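Local coordinates for protein glycoside transferase (Listeria monocytogenes, PDB 6R2M) that is an extracellular glycoside hydrolase that probably cleaves exopolysaccharide, at residues V264-F267 against L268-F272; K285-L288 against E289-D292; I305-E308 against I309-K313. One frame throughout, in Å; residues are numbered along the deposited sequence.

Contact 1: residues V264-F267 against L268-F272; sequences VYAF and LTQYF
L268 leans on V264 and Y265 within helix 262-274, part of a mainly helical chain consistent with the (alpha/alpha)6 barrel of family 8 glycoside hydrolases, by the i to i+4 and i to i+3 spacings of one helical turn. Followed outward, its CB lies 3.3 Å from V264 O, the carbonyl that also accepts the backbone N-H of L268. CG stays over the same oxygen. CD1 then ends the chain between two side chains, 3.8 Å from V264 CG1 and equally far from Y265 CD1, meeting the tyrosine ring obliquely. V264 can supply CG1 because that branch stands opposite its own N (chi1 166°), running in the same direction as L268. The far end of Y265 is held elsewhere: its OH bonds to E260 and to the backbone N of V244.

One residue on, T269 uses its carbonyl partner twice. OG1 and N both donate to Y265 O, at 2.8 Å and 3.0 Å, from opposite faces of the carbonyl plane. With OG1 placed beside its own N (chi1 -62°), the hydroxyl bends back onto the preceding turn, and it has a further bond to T284 OG1 of helix 278-290.

F267 and Q270 run side by side, ring and amide planes 79° apart. Q270 NE2, whose hydrogen-bond partner is T310 of helix 301-312, sits at the edge of the F267 ring, near its plane, 3.7 Å from CD1.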
loop_
_atom_site.group_PDB
_atom_site.type_symbol
_atom_site.label_atom_id
_atom_site.label_comp_id
_atom_site.label_asym_id
_atom_site.label_seq_id
_atom_site.Cartn_x
_atom_site.Cartn_y
_atom_site.Cartn_z
ATOM N N VAL A 264 -3.471 -6.215 -8.287
ATOM C CA VAL A 264 -4.666 -6.947 -7.872
ATOM C C VAL A 264 -4.329 -8.392 -7.549
ATOM O O VAL A 264 -4.785 -8.939 -6.543
ATOM C CB VAL A 264 -5.758 -6.849 -8.948
ATOM C CG1 VAL A 264 -6.847 -7.886 -8.666
ATOM C CG2 VAL A 264 -6.347 -5.454 -8.922
ATOM N N TYR A 265 -3.503 -9.034 -8.378
ATOM C CA TYR A 265 -3.148 -10.416 -8.051
ATOM C C TYR A 265 -2.223 -10.500 -6.844
ATOM O O TYR A 265 -2.312 -11.467 -6.072
ATOM C CB TYR A 265 -2.515 -11.097 -9.259
ATOM C CG TYR A 265 -3.536 -11.443 -10.323
ATOM C CD1 TYR A 265 -4.748 -12.033 -9.973
ATOM C CD2 TYR A 265 -3.284 -11.197 -11.669
ATOM C CE1 TYR A 265 -5.700 -12.351 -10.939
ATOM C CE2 TYR A 265 -4.229 -11.527 -12.653
ATOM C CZ TYR A 265 -5.434 -12.105 -12.270
ATOM O OH TYR A 265 -6.365 -12.433 -13.233
ATOM N N ALA A 266 -1.338 -9.516 -6.649
ATOM C CA ALA A 266 -0.519 -9.524 -5.439
ATOM C C ALA A 266 -1.392 -9.405 -4.195
ATOM O O ALA A 266 -1.230 -10.168 -3.229
ATOM C CB ALA A 266 0.508 -8.392 -5.486
ATOM N N PHE A 267 -2.371 -8.499 -4.223
ATOM C CA PHE A 267 -3.224 -8.320 -3.052
ATOM C C PHE A 267 -4.203 -9.475 -2.881
ATOM O O PHE A 267 -4.512 -9.830 -1.745
ATOM C CB PHE A 267 -3.965 -6.995 -3.140
ATOM C CG PHE A 267 -3.058 -5.801 -3.102
ATOM C CD1 PHE A 267 -1.790 -5.892 -2.556
ATOM C CD2 PHE A 267 -3.468 -4.597 -3.637
ATOM C CE1 PHE A 267 -0.947 -4.791 -2.538
ATOM C CE2 PHE A 267 -2.648 -3.492 -3.618
ATOM C CZ PHE A 267 -1.370 -3.587 -3.066
ATOM N N LEU A 268 -4.686 -10.077 -3.979
ATOM C CA LEU A 268 -5.500 -11.289 -3.857
ATOM C C LEU A 268 -4.725 -12.416 -3.193
ATOM O O LEU A 268 -5.270 -13.149 -2.359
ATOM C CB LEU A 268 -5.979 -11.747 -5.229
ATOM C CG LEU A 268 -7.215 -11.068 -5.773
ATOM C CD1 LEU A 268 -7.317 -11.377 -7.248
ATOM C CD2 LEU A 268 -8.434 -11.602 -5.022
ATOM N N THR A 269 -3.466 -12.605 -3.589
ATOM C CA THR A 269 -2.647 -13.645 -2.994
ATOM C C THR A 269 -2.496 -13.421 -1.495
ATOM O O THR A 269 -2.689 -14.348 -0.698
ATOM C CB THR A 269 -1.302 -13.683 -3.713
ATOM O OG1 THR A 269 -1.547 -14.015 -5.088
ATOM C CG2 THR A 269 -0.376 -14.714 -3.090
ATOM N N GLN A 270 -2.213 -12.172 -1.091
ATOM C CA GLN A 270 -2.137 -11.829 0.328
ATOM C C GLN A 270 -3.464 -12.074 1.037
ATOM O O GLN A 270 -3.494 -12.606 2.152
ATOM C CB GLN A 270 -1.734 -10.364 0.503
ATOM C CG GLN A 270 -0.378 -10.033 -0.068
ATOM C CD GLN A 270 -0.093 -8.537 -0.054
ATOM O OE1 GLN A 270 -0.588 -7.805 0.799
ATOM N NE2 GLN A 270 0.700 -8.079 -1.014
ATOM N N TYR A 271 -4.567 -11.690 0.397
ATOM C CA TYR A 271 -5.888 -11.815 1.004
ATOM C C TYR A 271 -6.276 -13.278 1.190
ATOM O O TYR A 271 -6.766 -13.679 2.259
ATOM C CB TYR A 271 -6.901 -11.085 0.118
ATOM C CG TYR A 271 -8.367 -11.367 0.399
ATOM C CD1 TYR A 271 -9.065 -10.607 1.329
ATOM C CD2 TYR A 271 -9.052 -12.363 -0.297
ATOM C CE1 TYR A 271 -10.407 -10.825 1.562
ATOM C CE2 TYR A 271 -10.394 -12.601 -0.063
ATOM C CZ TYR A 271 -11.060 -11.833 0.869
ATOM O OH TYR A 271 -12.393 -12.080 1.095
ATOM N N PHE A 272 -6.062 -14.100 0.161
ATOM C CA PHE A 272 -6.429 -15.503 0.284
ATOM C C PHE A 272 -5.562 -16.201 1.319
ATOM O O PHE A 272 -6.054 -17.041 2.074
ATOM C CB PHE A 272 -6.328 -16.185 -1.086
ATOM C CG PHE A 272 -7.479 -15.878 -1.994
ATOM C CD1 PHE A 272 -8.774 -15.814 -1.495
ATOM C CD2 PHE A 272 -7.272 -15.649 -3.354
ATOM C CE1 PHE A 272 -9.843 -15.547 -2.349
ATOM C CE2 PHE A 272 -8.339 -15.388 -4.196
ATOM C CZ PHE A 272 -9.623 -15.327 -3.692
#

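Contact 2: residues K285-L288 against E289-D292; sequences KELL and EKMD
K285 and E289 cross at a slant on an exposed flank of helix 278-290, beside L311 of helix 301-312, their charged ends joined in a salt bridge one turn apart. K285 NZ donates to E289 OE2 over 3.0 Å, coming from above the carboxylate, 40° out of its plane. The lysine runs extended from CB as far as CE and then turns at its last torsion (chi4 -79°), which brings NZ round to the glutamate. A water closes a small triangle: it accepts from K285 NZ at 2.6 Å and donates to E289 OE2 at 2.8 Å, so the same oxygen receives a direct and a water-borne bond. Lower down, E289 CG passes 3.4 Å from K285 O, the carbonyl that accepts the E289 backbone N-H.

L287 and K290 are set differently, side by side and pointing the same way. L287 CD2 lies 3.3 Å from K290 NZ and also close to CE; the ammonium finds its polar partner in E260, with which it makes a salt bridge.

M291 N closes the last helical turn on L287 O at 3.3 Å, with a weak bond to L288 O, and the chain departs into a loop only after it, at psi 141°. M291 CG turns back to within 3.2 Å of L287 O. The Lys-Glu salt bridge spaced i to i+4 is a common feature of solvent-exposed alpha-helices.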
loop_
_atom_site.group_PDB
_atom_site.type_symbol
_atom_site.label_atom_id
_atom_site.label_comp_id
_atom_site.label_asym_id
_atom_site.label_seq_id
_atom_site.Cartn_x
_atom_site.Cartn_y
_atom_site.Cartn_z
ATOM N N LYS A 285 -1.387 -16.769 -6.910
ATOM C CA LYS A 285 0.064 -16.692 -7.005
ATOM C C LYS A 285 0.527 -17.007 -8.424
ATOM O O LYS A 285 1.393 -16.315 -8.970
ATOM C CB LYS A 285 0.720 -17.637 -5.997
ATOM C CG LYS A 285 2.245 -17.543 -6.011
ATOM C CD LYS A 285 2.849 -18.187 -4.778
ATOM C CE LYS A 285 4.306 -17.771 -4.579
ATOM N NZ LYS A 285 5.238 -18.521 -5.461
ATOM N N GLU A 286 -0.051 -18.040 -9.043
ATOM C CA GLU A 286 0.330 -18.363 -10.416
ATOM C C GLU A 286 -0.083 -17.255 -11.379
ATOM O O GLU A 286 0.636 -16.977 -12.346
ATOM C CB GLU A 286 -0.280 -19.695 -10.840
ATOM C CG GLU A 286 0.226 -20.886 -10.044
ATOM C CD GLU A 286 -0.223 -22.208 -10.635
ATOM O OE1 GLU A 286 -0.489 -22.253 -11.853
ATOM O OE2 GLU A 286 -0.316 -23.201 -9.880
ATOM N N LEU A 287 -1.222 -16.601 -11.123
ATOM C CA LEU A 287 -1.631 -15.479 -11.960
ATOM C C LEU A 287 -0.687 -14.296 -11.788
ATOM O O LEU A 287 -0.397 -13.580 -12.755
ATOM C CB LEU A 287 -3.077 -15.089 -11.634
ATOM C CG LEU A 287 -4.118 -16.060 -12.220
ATOM C CD1 LEU A 287 -5.493 -15.892 -11.565
ATOM C CD2 LEU A 287 -4.244 -15.840 -13.730
ATOM N N LEU A 288 -0.192 -14.083 -10.568
ATOM C CA LEU A 288 0.762 -13.007 -10.322
ATOM C C LEU A 288 2.083 -13.276 -11.037
ATOM O O LEU A 288 2.682 -12.365 -11.619
ATOM C CB LEU A 288 0.972 -12.850 -8.807
ATOM C CG LEU A 288 2.040 -11.873 -8.350
ATOM C CD1 LEU A 288 1.633 -10.494 -8.824
ATOM C CD2 LEU A 288 2.238 -11.903 -6.824
ATOM N N GLU A 289 2.543 -14.527 -11.020
ATOM C CA GLU A 289 3.765 -14.879 -11.737
ATOM C C GLU A 289 3.601 -14.706 -13.243
ATOM O O GLU A 289 4.559 -14.338 -13.935
ATOM C CB GLU A 289 4.168 -16.317 -11.376
ATOM C CG GLU A 289 4.642 -16.416 -9.919
ATOM C CD GLU A 289 4.666 -17.827 -9.368
ATOM O OE1 GLU A 289 3.918 -18.696 -9.876
ATOM O OE2 GLU A 289 5.433 -18.061 -8.408
ATOM N N LYS A 290 2.390 -14.921 -13.759
ATOM C CA LYS A 290 2.141 -14.789 -15.190
ATOM C C LYS A 290 2.260 -13.339 -15.653
ATOM O O LYS A 290 2.731 -13.071 -16.764
ATOM C CB LYS A 290 0.755 -15.366 -15.511
ATOM C CG LYS A 290 0.246 -15.040 -16.894
ATOM C CD LYS A 290 -1.216 -15.427 -17.127
ATOM C CE LYS A 290 -2.150 -14.612 -16.270
ATOM N NZ LYS A 290 -3.587 -14.529 -16.702
ATOM N N MET A 291 1.838 -12.390 -14.822
ATOM C CA MET A 291 1.917 -10.987 -15.211
ATOM C C MET A 291 3.353 -10.580 -15.483
ATOM O O MET A 291 4.277 -10.985 -14.774
ATOM C CB MET A 291 1.322 -10.102 -14.109
ATOM C CG MET A 291 -0.107 -10.498 -13.737
ATOM S SD MET A 291 -1.330 -10.238 -15.044
ATOM C CE MET A 291 -1.249 -11.685 -16.008
ATOM N N ASP A 292 3.532 -9.752 -16.504
ATOM C CA ASP A 292 4.852 -9.316 -16.948
ATOM C C ASP A 292 5.130 -7.936 -16.364
ATOM O O ASP A 292 4.479 -6.952 -16.730
ATOM C CB ASP A 292 4.919 -9.305 -18.475
ATOM C CG ASP A 292 6.285 -8.902 -19.000
ATOM O OD1 ASP A 292 7.237 -8.774 -18.195
ATOM O OD2 ASP A 292 6.409 -8.732 -20.236
HETATM O O HOH W 1 4.330 -20.290 -7.089
#

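Contact 3: residues I305-E308 against I309-K313; sequences INKE and ITLKK
N306 O is gripped by two donors of T310: OG1 and the backbone N each lie 3.0 Å from it and reach it from opposite faces of the carbonyl plane. A chi1 of -67° stands OG1 anti to the carbonyl carbon of T310, within reach of the oxygen four residues back, while CG2 takes the position opposite the backbone N. T310 OG1 has a second bond, from Q270 NE2, so the hydroxyl links a carbonyl of its own helix to a neighbouring side chain.

Along another face, I309 crosses I305 at a slant. I309 CG1 comes within 3.2 Å of I305 O, the acceptor of the I309 backbone N-H at 2.8 Å, and CD1 extends to a looser apolar contact 4.2 Å from I305 CG1. L311 CD1 meets the alkyl chain of K307 3.9 Å from CE; that lysine is fully extended, which carries NZ beyond the leucine to carbonyls M291 O and E289 O.

E308 and K312 are only loosely paired. E308 OE1 and K312 NZ stand 4.2 Å apart, beyond salt-bridge range, and K312 NZ bonds instead to Y59 OH. The helix meets three others: I305 and E308 touch helix 50-62, N306 leans on helix 262-274, L311 packs against helix 278-290, and T310 touches both of the last two.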
loop_
_atom_site.group_PDB
_atom_site.type_symbol
_atom_site.label_atom_id
_atom_site.label_comp_id
_atom_site.label_asym_id
_atom_site.label_seq_id
_atom_site.Cartn_x
_atom_site.Cartn_y
_atom_site.Cartn_z
ATOM N N ILE A 305 6.853 -3.437 -7.771
ATOM C CA ILE A 305 7.402 -3.696 -6.447
ATOM C C ILE A 305 6.439 -4.519 -5.599
ATOM O O ILE A 305 6.880 -5.288 -4.741
ATOM C CB ILE A 305 7.788 -2.377 -5.750
ATOM C CG1 ILE A 305 8.719 -2.650 -4.564
ATOM C CG2 ILE A 305 6.556 -1.559 -5.319
ATOM C CD1 ILE A 305 10.125 -3.107 -4.982
ATOM N N ASN A 306 5.121 -4.388 -5.803
ATOM C CA ASN A 306 4.209 -5.241 -5.050
ATOM C C ASN A 306 4.301 -6.691 -5.504
ATOM O O ASN A 306 4.129 -7.601 -4.682
ATOM C CB ASN A 306 2.772 -4.735 -5.163
ATOM C CG ASN A 306 2.449 -3.674 -4.116
ATOM O OD1 ASN A 306 2.437 -3.960 -2.929
ATOM N ND2 ASN A 306 2.197 -2.450 -4.556
ATOM N N LYS A 307 4.615 -6.933 -6.780
ATOM C CA LYS A 307 4.894 -8.304 -7.175
ATOM C C LYS A 307 6.143 -8.823 -6.461
ATOM O O LYS A 307 6.115 -9.924 -5.898
ATOM C CB LYS A 307 5.023 -8.413 -8.702
ATOM C CG LYS A 307 5.444 -9.796 -9.169
ATOM C CD LYS A 307 5.287 -9.959 -10.664
ATOM C CE LYS A 307 5.711 -11.353 -11.081
ATOM N NZ LYS A 307 5.567 -11.634 -12.538
ATOM N N GLU A 308 7.220 -8.022 -6.416
ATOM C CA GLU A 308 8.439 -8.489 -5.761
ATOM C C GLU A 308 8.211 -8.726 -4.273
ATOM O O GLU A 308 8.676 -9.731 -3.729
ATOM C CB GLU A 308 9.581 -7.501 -5.968
ATOM C CG GLU A 308 10.004 -7.352 -7.421
ATOM C CD GLU A 308 10.401 -8.667 -8.068
ATOM O OE1 GLU A 308 10.965 -9.541 -7.378
ATOM O OE2 GLU A 308 10.159 -8.814 -9.286
ATOM N N ILE A 309 7.504 -7.811 -3.597
ATOM C CA ILE A 309 7.250 -7.997 -2.167
ATOM C C ILE A 309 6.435 -9.259 -1.924
ATOM O O ILE A 309 6.758 -10.068 -1.048
ATOM C CB ILE A 309 6.528 -6.775 -1.583
ATOM C CG1 ILE A 309 7.434 -5.547 -1.616
ATOM C CG2 ILE A 309 6.052 -7.077 -0.132
ATOM C CD1 ILE A 309 6.703 -4.272 -1.295
ATOM N N THR A 310 5.353 -9.436 -2.690
ATOM C CA THR A 310 4.439 -10.547 -2.417
ATOM C C THR A 310 5.095 -11.891 -2.707
ATOM O O THR A 310 4.868 -12.869 -1.986
ATOM C CB THR A 310 3.147 -10.367 -3.226
ATOM O OG1 THR A 310 2.441 -9.218 -2.751
ATOM C CG2 THR A 310 2.242 -11.585 -3.108
ATOM N N LEU A 311 5.927 -11.969 -3.742
ATOM C CA LEU A 311 6.595 -13.236 -4.018
ATOM C C LEU A 311 7.712 -13.533 -3.023
ATOM O O LEU A 311 8.139 -14.687 -2.916
ATOM C CB LEU A 311 7.127 -13.243 -5.447
ATOM C CG LEU A 311 6.021 -13.335 -6.510
ATOM C CD1 LEU A 311 6.637 -13.392 -7.895
ATOM C CD2 LEU A 311 5.124 -14.544 -6.265
ATOM N N LYS A 312 8.181 -12.533 -2.276
ATOM C CA LYS A 312 9.173 -12.788 -1.238
ATOM C C LYS A 312 8.559 -13.039 0.129
ATOM O O LYS A 312 9.190 -13.699 0.965
ATOM C CB LYS A 312 10.146 -11.614 -1.133
ATOM C CG LYS A 312 11.176 -11.609 -2.234
ATOM C CD LYS A 312 12.597 -11.710 -1.705
ATOM C CE LYS A 312 13.589 -11.694 -2.854
ATOM N NZ LYS A 312 13.113 -10.846 -3.983
ATOM N N LYS A 313 7.357 -12.528 0.389
ATOM C CA LYS A 313 6.756 -12.701 1.702
ATOM C C LYS A 313 6.392 -14.165 1.930
ATOM O O LYS A 313 6.186 -14.938 0.992
ATOM C CB LYS A 313 5.513 -11.821 1.862
ATOM C CG LYS A 313 5.781 -10.327 1.860
ATOM C CD LYS A 313 6.569 -9.881 3.084
ATOM C CE LYS A 313 5.679 -9.758 4.306
ATOM N NZ LYS A 313 4.546 -8.822 4.066
#

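How the contacts relate
Contacts 1, 2 and 3 lie in series along the chain, on three successive helices, yet every pair of centres is about 11 Å apart, evidence that the helices pack as one cluster. Contact 1 meets contact 2 through apolar packing, with Y265 CE1 3.6 Å from L287 CD1. Contacts 1 and 3, besides the bond between Q270 and T310, pack where F267 CE1 lies 3.5 Å from N306 OD1. Contacts 2 and 3 are tied where K307 NZ sits just past the end of helix 278-290, 3.2 Å from E289 O, and by L288 CD2 packing 3.7 Å from T310 CG2. E260 is a shared partner of contacts 1 and 2.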